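Local coordinates for outer surface protein (Borrelia burgdorferi, PDB 5IZT) that is of unknown molecular function but belongs to the PFam54_60 family of plasmid-encoded outer surface proteins, which includes the complement-regulator-binding BbCRASP-1, at residues F204-Y208 and D209-M213; L238-T242 and P243-N247; N250-Y253 and A254-D257. One frame throughout, in Å; residues are numbered along the deposited sequence. Where two conformers were deposited one is given.

Interaction 1: F204-Y208 and D209-M213; sequences FRETY and DQFKM
The chain folds back from Thr207 to Gln210 in a type I beta turn, closed by the bond from Gln210 N to Thr207 O at 2.9 Å, and turns again in a type I' turn from Gln210 to Met213. The Thr207 side chain meets the returning limb: its OG1 accepts from Phe211 N at 3.0 Å, with an N-H...O angle of 154°. The hydroxyl reaches that amide because OG1 stands between the backbone N and the carbonyl carbon (chi1 57°), and it also sits over one face of the Phe211 ring, 3.8 Å above the plane and offset toward the rim. A water bridges this OG1 to Asp209 OD1, accepting from the threonine and donating to the carboxylate. Asp209 in turn receives Lys212 NZ on the syn side of OD2 at 2.9 Å, a salt bridge from within the second turn to the residue just before it; the ammonium has a further acidic partner in Glu264 of helix 260-274. These two successive turns form part of the irregular linker between helix 179-197 and helix 243-255, in a chain whose modelled part is mostly helical and has no strand. On the apolar side, Phe204 and Phe211 approach from opposite directions and meet rim to rim, neither over the other's face: CZ touches CZ at 3.5 Å and the planes lie 25° apart. Both rings also touch Ile263 of helix 260-274 and the ring of Tyr253. Between them in sequence, Glu206 runs beside Gln210, with OE2 3.9 Å from Gln210 CG. Its carboxylate is held from outside by a salt bridge to Arg249 and a hydrogen bond to Tyr253 OH, while the Gln210 amide donates through NE2 to Asn239 O.

Interaction 2: L238-T242 and P243-N247; sequences LNSNT and PEAEN
Two hydrogen bonds join Thr242 to the first turn of helix 243-255, one through its backbone and one through its side chain. Glu246 N donates to Thr242 O at 3.0 Å, nearly straight at 171° and almost along the C=O axis, while Ala245 N donates to Thr242 OG1 at 3.3 Å. A chi1 of 62°, which tucks OG1 between the two backbone branches, turns the hydroxyl forward to this amide three residues on. The same oxygen gives its proton to Ser240 OG at 3.0 Å, so that it is gripped as acceptor and donor at once. Ser240 OG is also bonded to Gln237 O. Thr242 is therefore a classical N-cap: its side chain supplies an acceptor to an amide of the first helical turn, and Pro243 follows as the first helical residue. Van der Waals contact centres on Ala245, whose methyl points back at the preceding loop and packs against two of its oxygens, with CB 3.4 Å from Ser240 OG and 3.5 Å from Leu238 O. The extended chain of Glu246 passes close to the Thr242 carbonyl, with CG 3.3 Å from Thr242 O. One turn further along the helix, Arg249 NH1 is hydrogen-bonded to both Leu238 O and Ser240 O.

Interaction 3: N250-Y253 and A254-D257; sequences NKFY and ALMD
Phe252 offers one face of its ring to Met256, four residues on. The methionine CG lies 4.2 Å from the ring centroid and 21° off the normal, a CH-pi contact over the face but offset toward the rim. A bend at chi2 (-72°) brings the sulfur to the ring as well: SD is 5.0 Å from the centroid, approaching obliquely in a Met-aromatic contact. With CG trans to the amide N (chi1 -178°), the Phe252 side chain lies alongside that of Met256, both pointing the same way. Leu255 joins them through CD2, 4.2 Å from Phe252 CD1. Trp346 of helix 322-359 packs against all three side chains, and helix 280-316 meets Phe252 through Met287 and Leu291. Beneath these side chains the backbone continues its i to i+4 pattern, with Ala254 N donating to Asn250 O at 2.8 Å, Leu255 N to Lys251 O at 3.0 Å and Met256 N to Phe252 O at 3.2 Å. Met256 is the first residue to leave helical angles. Asp257 then takes a positive phi, and its amide turns back to Ala254 O; its carboxylate forms a salt bridge with Arg343. With Phe258 N reaching Tyr253 O, this is a Schellman motif, with Asp257 as the C-prime residue that ends helix 243-255.

Interactions 2 and 3 lie at the two ends of helix 243-255, the first at its partly exposed start, its centre about 18 Å from the centre of the chain, the second at its buried finish, about 7 Å from it. Their chemistry follows: a side-chain hydroxyl caps the start, whereas the finish is closed by backbone bonds beneath aromatic and aliphatic packing. Interaction 1, also partly buried, combines polar turns with a pair of phenylalanines and touches both. It meets interaction 2 through the amide of Gln210 and interaction 3 through Tyr253, which is reached by Glu206, Phe204 and Phe211. The 204-213 loop is thus tied both to the segment leading into the helix and to the helix itself near its end.

Interaction 1: F204-Y208 and D209-M213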
loop_
_atom_site.group_PDB
_atom_site.type_symbol
_atom_site.label_atom_id
_atom_site.label_comp_id
_atom_site.label_asym_id
_atom_site.label_seq_id
_atom_site.Cartn_x
_atom_site.Cartn_y
_atom_site.Cartn_z
ATOM N N PHE A 204 -1.731 17.991 0.758
ATOM C CA PHE A 204 -2.701 17.222 1.519
ATOM C C PHE A 204 -2.416 17.383 3.004
ATOM O O PHE A 204 -1.257 17.381 3.426
ATOM C CB PHE A 204 -2.602 15.762 1.082
ATOM C CG PHE A 204 -3.339 14.788 1.948
ATOM C CD1 PHE A 204 -4.614 14.374 1.608
ATOM C CD2 PHE A 204 -2.734 14.241 3.064
ATOM C CE1 PHE A 204 -5.285 13.451 2.391
ATOM C CE2 PHE A 204 -3.388 13.316 3.844
ATOM C CZ PHE A 204 -4.668 12.922 3.511
ATOM N N ARG A 205 -3.477 17.507 3.805
ATOM C CA ARG A 205 -3.315 17.589 5.248
ATOM C C ARG A 205 -4.361 16.735 5.953
ATOM O O ARG A 205 -5.513 16.653 5.520
ATOM C CB ARG A 205 -3.404 19.036 5.747
ATOM C CG ARG A 205 -2.508 19.295 6.947
ATOM C CD ARG A 205 -2.609 20.729 7.426
ATOM N NE ARG A 205 -1.625 21.041 8.463
ATOM C CZ ARG A 205 -1.831 20.892 9.770
ATOM N NH1 ARG A 205 -2.994 20.433 10.217
ATOM N NH2 ARG A 205 -0.873 21.209 10.633
ATOM N N GLU A 206 -3.929 16.073 7.020
ATOM C CA GLU A 206 -4.798 15.207 7.812
ATOM C C GLU A 206 -5.755 16.033 8.680
ATOM O O GLU A 206 -5.338 16.977 9.356
ATOM C CB GLU A 206 -3.909 14.310 8.670
ATOM C CG GLU A 206 -4.556 13.539 9.772
ATOM C CD GLU A 206 -3.541 12.680 10.509
ATOM O OE1 GLU A 206 -2.831 13.201 11.401
ATOM O OE2 GLU A 206 -3.463 11.483 10.217
ATOM N N THR A 207 -7.040 15.674 8.670
ATOM C CA THR A 207 -8.013 16.347 9.517
ATOM C C THR A 207 -7.844 15.938 10.976
ATOM O O THR A 207 -7.214 14.931 11.300
ATOM C CB THR A 207 -9.435 16.039 9.066
ATOM O OG1 THR A 207 -9.626 14.623 9.072
ATOM C CG2 THR A 207 -9.673 16.579 7.660
ATOM N N TYR A 208 -8.434 16.737 11.874
ATOM C CA TYR A 208 -8.231 16.463 13.293
ATOM C C TYR A 208 -8.768 15.085 13.676
ATOM O O TYR A 208 -8.136 14.363 14.457
ATOM C CB TYR A 208 -8.882 17.541 14.167
ATOM C CG TYR A 208 -8.568 17.301 15.622
ATOM C CD1 TYR A 208 -7.348 17.711 16.155
ATOM C CD2 TYR A 208 -9.458 16.634 16.456
ATOM C CE1 TYR A 208 -7.030 17.482 17.479
ATOM C CE2 TYR A 208 -9.149 16.400 17.784
ATOM C CZ TYR A 208 -7.935 16.830 18.291
ATOM O OH TYR A 208 -7.618 16.607 19.611
ATOM N N ASP A 209 -9.928 14.698 13.143
ATOM C CA ASP A 209 -10.474 13.382 13.462
ATOM C C ASP A 209 -9.883 12.261 12.592
ATOM O O ASP A 209 -10.449 11.159 12.569
ATOM C CB ASP A 209 -12.018 13.403 13.388
ATOM C CG ASP A 209 -12.576 13.583 11.968
ATOM O OD1 ASP A 209 -11.836 13.485 10.973
ATOM O OD2 ASP A 209 -13.796 13.833 11.846
ATOM N N GLN A 210 -8.774 12.529 11.892
ATOM C CA GLN A 210 -8.076 11.549 11.040
ATOM C C GLN A 210 -9.062 10.822 10.116
ATOM O O GLN A 210 -9.083 9.589 10.024
ATOM C CB GLN A 210 -7.267 10.556 11.896
ATOM C CG GLN A 210 -6.298 11.265 12.854
ATOM C CD GLN A 210 -5.755 10.371 13.977
ATOM O OE1 GLN A 210 -5.884 9.151 13.944
ATOM N NE2 GLN A 210 -5.149 10.998 14.983
ATOM N N PHE A 211 -9.907 11.614 9.445
ATOM C CA PHE A 211 -10.885 11.123 8.467
ATOM C C PHE A 211 -11.797 10.052 9.071
ATOM O O PHE A 211 -12.046 9.006 8.466
ATOM C CB PHE A 211 -10.181 10.606 7.206
ATOM C CG PHE A 211 -9.232 11.610 6.599
ATOM C CD1 PHE A 211 -9.713 12.670 5.842
ATOM C CD2 PHE A 211 -7.859 11.509 6.812
ATOM C CE1 PHE A 211 -8.840 13.617 5.296
ATOM C CE2 PHE A 211 -6.983 12.444 6.275
ATOM C CZ PHE A 211 -7.474 13.503 5.513
ATOM N N LYS A 212 -12.301 10.336 10.276
ATOM C CA LYS A 212 -13.203 9.501 11.072
ATOM C C LYS A 212 -12.531 8.221 11.548
ATOM O O LYS A 212 -13.215 7.324 12.073
ATOM C CB LYS A 212 -14.498 9.146 10.320
ATOM C CG LYS A 212 -15.199 10.361 9.681
ATOM C CD LYS A 212 -15.987 11.176 10.675
ATOM C CE LYS A 212 -16.573 12.432 10.011
ATOM N NZ LYS A 212 -15.515 13.401 9.570
ATOM N N MET A 213 -11.214 8.096 11.385
ATOM C CA MET A 213 -10.513 6.910 11.848
ATOM C C MET A 213 -9.734 7.129 13.144
ATOM O O MET A 213 -9.260 6.142 13.733
ATOM C CB MET A 213 -9.589 6.396 10.738
ATOM C CG MET A 213 -10.433 5.804 9.581
ATOM S SD MET A 213 -9.467 5.156 8.209
ATOM C CE MET A 213 -8.945 6.729 7.474
HETATM O O HOH W 1 -12.162 14.431 8.271
HETATM O O HOH W 2 -5.232 13.971 15.222
#

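Interaction 2: L238-T242 and P243-N247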
loop_
_atom_site.group_PDB
_atom_site.type_symbol
_atom_site.label_atom_id
_atom_site.label_comp_id
_atom_site.label_asym_id
_atom_site.label_seq_id
_atom_site.Cartn_x
_atom_site.Cartn_y
_atom_site.Cartn_z
ATOM N N LEU A 238 -1.890 3.792 16.823
ATOM C CA LEU A 238 -1.817 4.364 15.475
ATOM C C LEU A 238 -2.589 5.680 15.360
ATOM O O LEU A 238 -2.302 6.478 14.462
ATOM C CB LEU A 238 -2.328 3.344 14.439
ATOM C CG LEU A 238 -2.314 3.703 12.953
ATOM C CD1 LEU A 238 -0.917 4.199 12.541
ATOM C CD2 LEU A 238 -2.751 2.502 12.102
ATOM N N ASN A 239 -3.526 5.949 16.271
ATOM C CA ASN A 239 -4.253 7.213 16.267
ATOM C C ASN A 239 -3.590 8.280 17.129
ATOM O O ASN A 239 -4.192 9.337 17.355
ATOM C CB ASN A 239 -5.695 7.004 16.764
ATOM C CG ASN A 239 -5.745 6.680 18.249
ATOM O OD1 ASN A 239 -4.738 6.297 18.835
ATOM N ND2 ASN A 239 -6.908 6.857 18.869
ATOM N N SER A 240 -2.373 8.036 17.609
ATOM C CA SER A 240 -1.803 8.911 18.615
ATOM C C SER A 240 -1.170 10.148 17.981
ATOM O O SER A 240 -0.837 10.189 16.791
ATOM C CB SER A 240 -0.764 8.161 19.464
ATOM O OG SER A 240 0.300 7.705 18.643
ATOM N N ASN A 241 -1.002 11.172 18.814
ATOM C CA ASN A 241 -0.317 12.398 18.419
ATOM C C ASN A 241 1.180 12.233 18.677
ATOM O O ASN A 241 1.771 12.843 19.565
ATOM C CB ASN A 241 -0.887 13.592 19.176
ATOM C CG ASN A 241 -0.275 14.901 18.730
ATOM O OD1 ASN A 241 0.281 14.998 17.635
ATOM N ND2 ASN A 241 -0.375 15.922 19.578
ATOM N N THR A 242 1.785 11.362 17.881
ATOM C CA THR A 242 3.217 11.120 17.895
ATOM C C THR A 242 3.716 11.109 16.462
ATOM O O THR A 242 2.973 10.742 15.544
ATOM C CB THR A 242 3.570 9.780 18.560
ATOM O OG1 THR A 242 2.972 8.715 17.810
ATOM C CG2 THR A 242 3.056 9.720 19.990
ATOM N N PRO A 243 4.961 11.529 16.235
ATOM C CA PRO A 243 5.506 11.492 14.870
ATOM C C PRO A 243 5.517 10.100 14.256
ATOM O O PRO A 243 5.322 9.973 13.039
ATOM C CB PRO A 243 6.919 12.058 15.045
ATOM C CG PRO A 243 6.848 12.887 16.298
ATOM C CD PRO A 243 5.888 12.157 17.194
ATOM N N GLU A 244 5.734 9.048 15.057
ATOM C CA GLU A 244 5.693 7.693 14.509
ATOM C C GLU A 244 4.309 7.352 13.971
ATOM O O GLU A 244 4.184 6.754 12.898
ATOM C CB GLU A 244 6.121 6.668 15.565
ATOM C CG GLU A 244 7.571 6.751 15.969
ATOM C CD GLU A 244 7.870 5.799 17.107
ATOM O OE1 GLU A 244 7.467 6.098 18.252
ATOM O OE2 GLU A 244 8.472 4.734 16.849
ATOM N N ALA A 245 3.245 7.719 14.698
ATOM C CA ALA A 245 1.915 7.376 14.222
ATOM C C ALA A 245 1.513 8.242 13.036
ATOM O O ALA A 245 0.827 7.763 12.127
ATOM C CB ALA A 245 0.880 7.480 15.350
ATOM N N GLU A 246 1.878 9.529 13.040
ATOM C CA GLU A 246 1.585 10.349 11.863
ATOM C C GLU A 246 2.232 9.749 10.618
ATOM O O GLU A 246 1.608 9.669 9.551
ATOM C CB GLU A 246 2.071 11.782 12.078
ATOM C CG GLU A 246 1.401 12.498 13.240
ATOM C CD GLU A 246 2.164 13.737 13.704
ATOM O OE1 GLU A 246 3.223 14.045 13.114
ATOM O OE2 GLU A 246 1.710 14.392 14.673
ATOM N N ASN A 247 3.479 9.302 10.750
ATOM C CA ASN A 247 4.183 8.698 9.619
ATOM C C ASN A 247 3.440 7.475 9.091
ATOM O O ASN A 247 3.301 7.294 7.872
ATOM C CB ASN A 247 5.599 8.318 10.047
ATOM C CG ASN A 247 6.440 7.806 8.890
ATOM O OD1 ASN A 247 6.824 8.573 8.010
ATOM N ND2 ASN A 247 6.719 6.513 8.881
#

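Interaction 3: N250-Y253 and A254-D257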
loop_
_atom_site.group_PDB
_atom_site.type_symbol
_atom_site.label_atom_id
_atom_site.label_comp_id
_atom_site.label_asym_id
_atom_site.label_seq_id
_atom_site.Cartn_x
_atom_site.Cartn_y
_atom_site.Cartn_z
ATOM N N ASN A 250 0.200 8.202 7.371
ATOM C CA ASN A 250 0.441 8.734 6.038
ATOM C C ASN A 250 0.743 7.644 5.021
ATOM O O ASN A 250 0.563 7.881 3.816
ATOM C CB ASN A 250 1.553 9.774 6.087
ATOM C CG ASN A 250 1.022 11.152 6.435
ATOM O OD1 ASN A 250 0.500 11.370 7.526
ATOM N ND2 ASN A 250 1.130 12.081 5.498
ATOM N N LYS A 251 1.175 6.454 5.460
ATOM C CA LYS A 251 1.298 5.352 4.503
ATOM C C LYS A 251 -0.071 4.932 3.982
ATOM O O LYS A 251 -0.203 4.563 2.810
ATOM C CB LYS A 251 2.010 4.160 5.140
ATOM C CG LYS A 251 3.362 4.542 5.750
ATOM C CD LYS A 251 4.505 3.950 5.026
ATOM C CE LYS A 251 5.827 4.413 5.649
ATOM N NZ LYS A 251 6.455 5.477 4.819
ATOM N N PHE A 252 -1.098 4.932 4.846
ATOM C CA PHE A 252 -2.443 4.641 4.352
ATOM C C PHE A 252 -2.919 5.731 3.399
ATOM O O PHE A 252 -3.548 5.438 2.373
ATOM C CB PHE A 252 -3.453 4.489 5.497
ATOM C CG PHE A 252 -4.826 4.142 5.005
ATOM C CD1 PHE A 252 -5.097 2.853 4.522
ATOM C CD2 PHE A 252 -5.828 5.106 4.957
ATOM C CE1 PHE A 252 -6.357 2.529 4.027
ATOM C CE2 PHE A 252 -7.109 4.791 4.449
ATOM C CZ PHE A 252 -7.371 3.497 3.996
ATOM N N TYR A 253 -2.647 6.990 3.723
ATOM C CA TYR A 253 -3.024 8.076 2.807
ATOM C C TYR A 253 -2.307 7.936 1.474
ATOM O O TYR A 253 -2.886 8.213 0.410
ATOM C CB TYR A 253 -2.718 9.436 3.437
ATOM C CG TYR A 253 -3.363 9.638 4.796
ATOM C CD1 TYR A 253 -4.554 8.997 5.120
ATOM C CD2 TYR A 253 -2.756 10.443 5.768
ATOM C CE1 TYR A 253 -5.139 9.153 6.381
ATOM C CE2 TYR A 253 -3.350 10.609 7.046
ATOM C CZ TYR A 253 -4.531 9.970 7.334
ATOM O OH TYR A 253 -5.122 10.136 8.583
ATOM N N ALA A 254 -1.037 7.515 1.511
ATOM C CA ALA A 254 -0.271 7.316 0.285
ATOM C C ALA A 254 -0.828 6.166 -0.545
ATOM O O ALA A 254 -0.823 6.227 -1.781
ATOM C CB ALA A 254 1.195 7.059 0.621
ATOM N N LEU A 255 -1.291 5.103 0.119
ATOM C CA LEU A 255 -1.916 3.986 -0.578
ATOM C C LEU A 255 -3.144 4.438 -1.362
ATOM O O LEU A 255 -3.419 3.924 -2.460
ATOM C CB LEU A 255 -2.302 2.909 0.441
ATOM C CG LEU A 255 -3.126 1.734 -0.069
ATOM C CD1 LEU A 255 -2.354 0.929 -1.127
ATOM C CD2 LEU A 255 -3.527 0.867 1.135
ATOM N N MET A 256 -3.893 5.393 -0.805
ATOM C CA MET A 256 -5.065 5.996 -1.427
ATOM C C MET A 256 -4.717 7.202 -2.290
ATOM O O MET A 256 -5.611 7.995 -2.628
ATOM C CB MET A 256 -6.070 6.397 -0.339
ATOM C CG MET A 256 -6.354 5.255 0.589
ATOM S SD MET A 256 -7.362 4.062 -0.304
ATOM C CE MET A 256 -8.960 4.827 -0.056
ATOM N N ASP A 257 -3.436 7.368 -2.645
ATOM C CA ASP A 257 -2.967 8.430 -3.545
ATOM C C ASP A 257 -3.309 9.833 -3.040
ATOM O O ASP A 257 -3.528 10.762 -3.830
ATOM C CB ASP A 257 -3.493 8.205 -4.961
ATOM C CG ASP A 257 -2.922 6.933 -5.587
ATOM O OD1 ASP A 257 -1.695 6.715 -5.495
ATOM O OD2 ASP A 257 -3.692 6.150 -6.163
#